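PDB 5BUD: decapping nuclease RAI1 from Candida albicans, which hydrolyses the NAD cap of RNAs to release the entire NAD moiety, and binds RAT1, stabilising it and stimulating its exoribonuclease activity. Local coordinates for residues K18-Y26 with Q236-V244. Numbering follows the deposited sequence.
Sequences KQPRELFSY and QNKKLNHYV
Near the divalent-metal site of this PD-(D/E)XK-type nuclease, but not part of its ligand shell, strand residue Glu22 reaches Tyr243 at the start of the strand that carries the metal ligands Glu245 and Leu246. The Glu22 side chain runs out extended, with CG anti to the backbone N (chi1 178°), and crosses Tyr243 at about a right angle. Its OE1 meets the ring at the edge, in plane, and accepts a hydrogen bond from Tyr243 OH, though the modelled 2.4 Å is too short to be taken at face value. Ser208 and Tyr206, on strand 205-214, also hydrogen-bond to OE1 and to the phenol oxygen respectively. The other carboxylate oxygen, OE2, accepts a hydrogen bond from a water 2.6 Å away, and that water also accepts from Gln236 NE2.

The bent Gln236 side chain brings the same NE2 to the backbone O of Glu22 at 3.1 Å; the N-H...O line is nearly straight (173°), yet the donor sits well above the carbonyl plane. A second water accepts from Glu22 N and donates to Gln236 O. Leu240 lays CD1 against Pro20 CB (3.7 Å) and turns CD2 to Glu22 CB (4.0 Å). Asn237 CB lies over one face of the Arg21 guanidinium, off-centre, with Gln19 CG over the opposite face.

The buried carboxylate is thus satisfied through both oxygens, and Lys239 NZ, 4.6 Å from Glu22 OE2 without touching it, would probably help stabilise negative charge there. Tyr243 OH links strand 21-28 to the metal-bearing strand; its side chain lies about 10 Å from a bound manganese ion.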
# COMPACT_ATOMS: atom_id res chain seq x y z
N LYS A 18 0.29 -15.53 10.21
CA LYS A 18 0.70 -16.44 9.17
C LYS A 18 1.73 -15.73 8.31
O LYS A 18 1.73 -14.49 8.22
CB LYS A 18 -0.50 -16.85 8.34
CG LYS A 18 -1.72 -17.28 9.15
CD LYS A 18 -1.40 -18.18 10.34
CE LYS A 18 -2.60 -19.01 10.77
NZ LYS A 18 -2.82 -18.96 12.25
N GLN A 19 2.64 -16.50 7.71
CA GLN A 19 3.72 -15.91 6.95
C GLN A 19 3.16 -15.61 5.59
O GLN A 19 2.45 -16.45 5.04
CB GLN A 19 4.91 -16.85 6.84
CG GLN A 19 6.07 -16.22 6.09
CD GLN A 19 7.41 -16.41 6.77
OE1 GLN A 19 7.49 -16.47 8.00
NE2 GLN A 19 8.48 -16.49 5.98
N PRO A 20 3.39 -14.40 5.06
CA PRO A 20 2.81 -14.16 3.73
C PRO A 20 3.62 -14.85 2.62
O PRO A 20 4.82 -15.05 2.78
CB PRO A 20 2.90 -12.63 3.56
CG PRO A 20 3.47 -12.11 4.83
CD PRO A 20 4.11 -13.23 5.55
N ARG A 21 2.95 -15.15 1.51
CA ARG A 21 3.61 -15.77 0.35
C ARG A 21 3.05 -15.12 -0.90
O ARG A 21 1.84 -14.93 -1.00
CB ARG A 21 3.32 -17.27 0.29
CG ARG A 21 3.69 -18.04 1.54
CD ARG A 21 5.19 -17.96 1.84
NE ARG A 21 5.61 -18.97 2.82
CZ ARG A 21 6.74 -18.93 3.52
NH1 ARG A 21 7.60 -17.92 3.38
NH2 ARG A 21 7.03 -19.90 4.37
N GLU A 22 3.92 -14.77 -1.84
CA GLU A 22 3.45 -14.24 -3.12
C GLU A 22 2.77 -15.38 -3.88
O GLU A 22 3.31 -16.48 -3.94
CB GLU A 22 4.61 -13.72 -3.95
CG GLU A 22 4.20 -13.20 -5.32
CD GLU A 22 5.31 -12.45 -6.01
OE1 GLU A 22 5.75 -11.41 -5.48
OE2 GLU A 22 5.73 -12.90 -7.09
N LEU A 23 1.63 -15.08 -4.50
CA LEU A 23 0.93 -16.00 -5.40
C LEU A 23 1.38 -15.75 -6.82
O LEU A 23 1.76 -16.68 -7.53
CB LEU A 23 -0.59 -15.83 -5.27
CG LEU A 23 -1.19 -16.03 -3.87
CD1 LEU A 23 -2.71 -15.83 -3.86
CD2 LEU A 23 -0.82 -17.39 -3.29
N PHE A 24 1.30 -14.49 -7.26
CA PHE A 24 1.77 -14.09 -8.57
C PHE A 24 2.01 -12.59 -8.56
O PHE A 24 1.83 -11.94 -7.53
CB PHE A 24 0.71 -14.45 -9.66
CG PHE A 24 -0.62 -13.78 -9.45
CD1 PHE A 24 -1.60 -14.37 -8.70
CD2 PHE A 24 -0.87 -12.53 -9.99
CE1 PHE A 24 -2.80 -13.75 -8.47
CE2 PHE A 24 -2.09 -11.90 -9.78
CZ PHE A 24 -3.05 -12.51 -9.02
N SER A 25 2.38 -12.05 -9.73
CA SER A 25 2.56 -10.64 -9.92
C SER A 25 2.03 -10.21 -11.27
O SER A 25 1.79 -11.03 -12.14
CB SER A 25 4.03 -10.28 -9.87
OG SER A 25 4.74 -11.05 -10.82
N TYR A 26 1.90 -8.90 -11.43
CA TYR A 26 1.56 -8.28 -12.68
C TYR A 26 2.13 -6.87 -12.61
O TYR A 26 2.79 -6.53 -11.61
CB TYR A 26 0.04 -8.35 -12.93
CG TYR A 26 -0.87 -7.60 -11.99
CD1 TYR A 26 -1.10 -8.05 -10.70
CD2 TYR A 26 -1.54 -6.46 -12.40
CE1 TYR A 26 -1.96 -7.38 -9.83
CE2 TYR A 26 -2.39 -5.78 -11.54
CZ TYR A 26 -2.60 -6.25 -10.25
OH TYR A 26 -3.45 -5.55 -9.43
N GLN A 236 9.30 -19.92 -4.99
CA GLN A 236 8.10 -19.09 -4.80
C GLN A 236 7.92 -18.62 -3.37
O GLN A 236 7.59 -17.44 -3.13
CB GLN A 236 6.86 -19.88 -5.22
CG GLN A 236 5.61 -19.02 -5.37
CD GLN A 236 5.66 -18.11 -6.56
OE1 GLN A 236 6.40 -18.35 -7.51
NE2 GLN A 236 4.89 -17.03 -6.51
N ASN A 237 8.13 -19.51 -2.41
CA ASN A 237 8.01 -19.16 -0.99
C ASN A 237 9.09 -18.22 -0.44
O ASN A 237 9.09 -17.91 0.74
CB ASN A 237 7.92 -20.43 -0.12
CG ASN A 237 9.26 -21.16 0.00
OD1 ASN A 237 10.17 -20.94 -0.79
ND2 ASN A 237 9.38 -22.03 0.99
N LYS A 238 10.02 -17.79 -1.28
CA LYS A 238 11.07 -16.87 -0.85
C LYS A 238 11.06 -15.54 -1.52
O LYS A 238 11.88 -14.70 -1.16
CB LYS A 238 12.46 -17.47 -1.10
CG LYS A 238 12.66 -18.86 -0.56
CD LYS A 238 12.58 -18.88 0.94
CE LYS A 238 13.17 -20.17 1.44
NZ LYS A 238 13.29 -20.14 2.92
N LYS A 239 10.20 -15.32 -2.53
CA LYS A 239 10.24 -14.08 -3.29
C LYS A 239 10.03 -12.82 -2.42
O LYS A 239 10.77 -11.82 -2.55
CB LYS A 239 9.24 -14.10 -4.47
CG LYS A 239 9.43 -15.32 -5.40
CD LYS A 239 8.64 -15.22 -6.70
CE LYS A 239 9.09 -16.29 -7.70
NZ LYS A 239 8.36 -16.18 -8.99
N LEU A 240 9.05 -12.86 -1.52
CA LEU A 240 8.70 -11.69 -0.68
C LEU A 240 9.88 -11.23 0.16
O LEU A 240 10.06 -10.03 0.37
CB LEU A 240 7.50 -11.95 0.22
CG LEU A 240 6.18 -12.11 -0.49
CD1 LEU A 240 5.07 -12.35 0.52
CD2 LEU A 240 5.89 -10.90 -1.35
N ASN A 241 10.71 -12.19 0.55
CA ASN A 241 11.89 -11.93 1.36
C ASN A 241 12.94 -11.02 0.72
O ASN A 241 13.79 -10.50 1.43
CB ASN A 241 12.55 -13.26 1.78
CG ASN A 241 11.76 -14.01 2.85
OD1 ASN A 241 10.88 -13.45 3.48
ND2 ASN A 241 12.07 -15.28 3.06
N HIS A 242 12.86 -10.80 -0.60
CA HIS A 242 13.82 -9.95 -1.30
C HIS A 242 13.31 -8.58 -1.73
O HIS A 242 14.05 -7.81 -2.33
CB HIS A 242 14.40 -10.74 -2.48
CG HIS A 242 15.32 -11.83 -2.04
ND1 HIS A 242 16.68 -11.69 -2.04
CD2 HIS A 242 15.06 -13.04 -1.49
CE1 HIS A 242 17.23 -12.77 -1.52
NE2 HIS A 242 16.27 -13.61 -1.19
N TYR A 243 12.06 -8.27 -1.41
CA TYR A 243 11.47 -6.98 -1.78
C TYR A 243 11.86 -5.87 -0.79
O TYR A 243 12.16 -6.14 0.37
CB TYR A 243 9.95 -7.09 -1.87
CG TYR A 243 9.41 -7.95 -3.00
CD1 TYR A 243 10.11 -8.13 -4.18
CD2 TYR A 243 8.15 -8.52 -2.91
CE1 TYR A 243 9.58 -8.90 -5.22
CE2 TYR A 243 7.62 -9.28 -3.93
CZ TYR A 243 8.35 -9.48 -5.08
OH TYR A 243 7.80 -10.24 -6.10
N VAL A 244 11.85 -4.64 -1.30
CA VAL A 244 12.22 -3.44 -0.56
C VAL A 244 11.20 -2.36 -0.82
O VAL A 244 10.67 -2.18 -1.98
CB VAL A 244 13.60 -2.91 -1.02
CG1 VAL A 244 14.00 -1.70 -0.23
CG2 VAL A 244 14.66 -4.00 -0.93
O HOH W 1 6.73 -15.46 0.98
O HOH W 2 6.78 -15.45 -1.55
O HOH W 3 5.08 -15.19 -8.12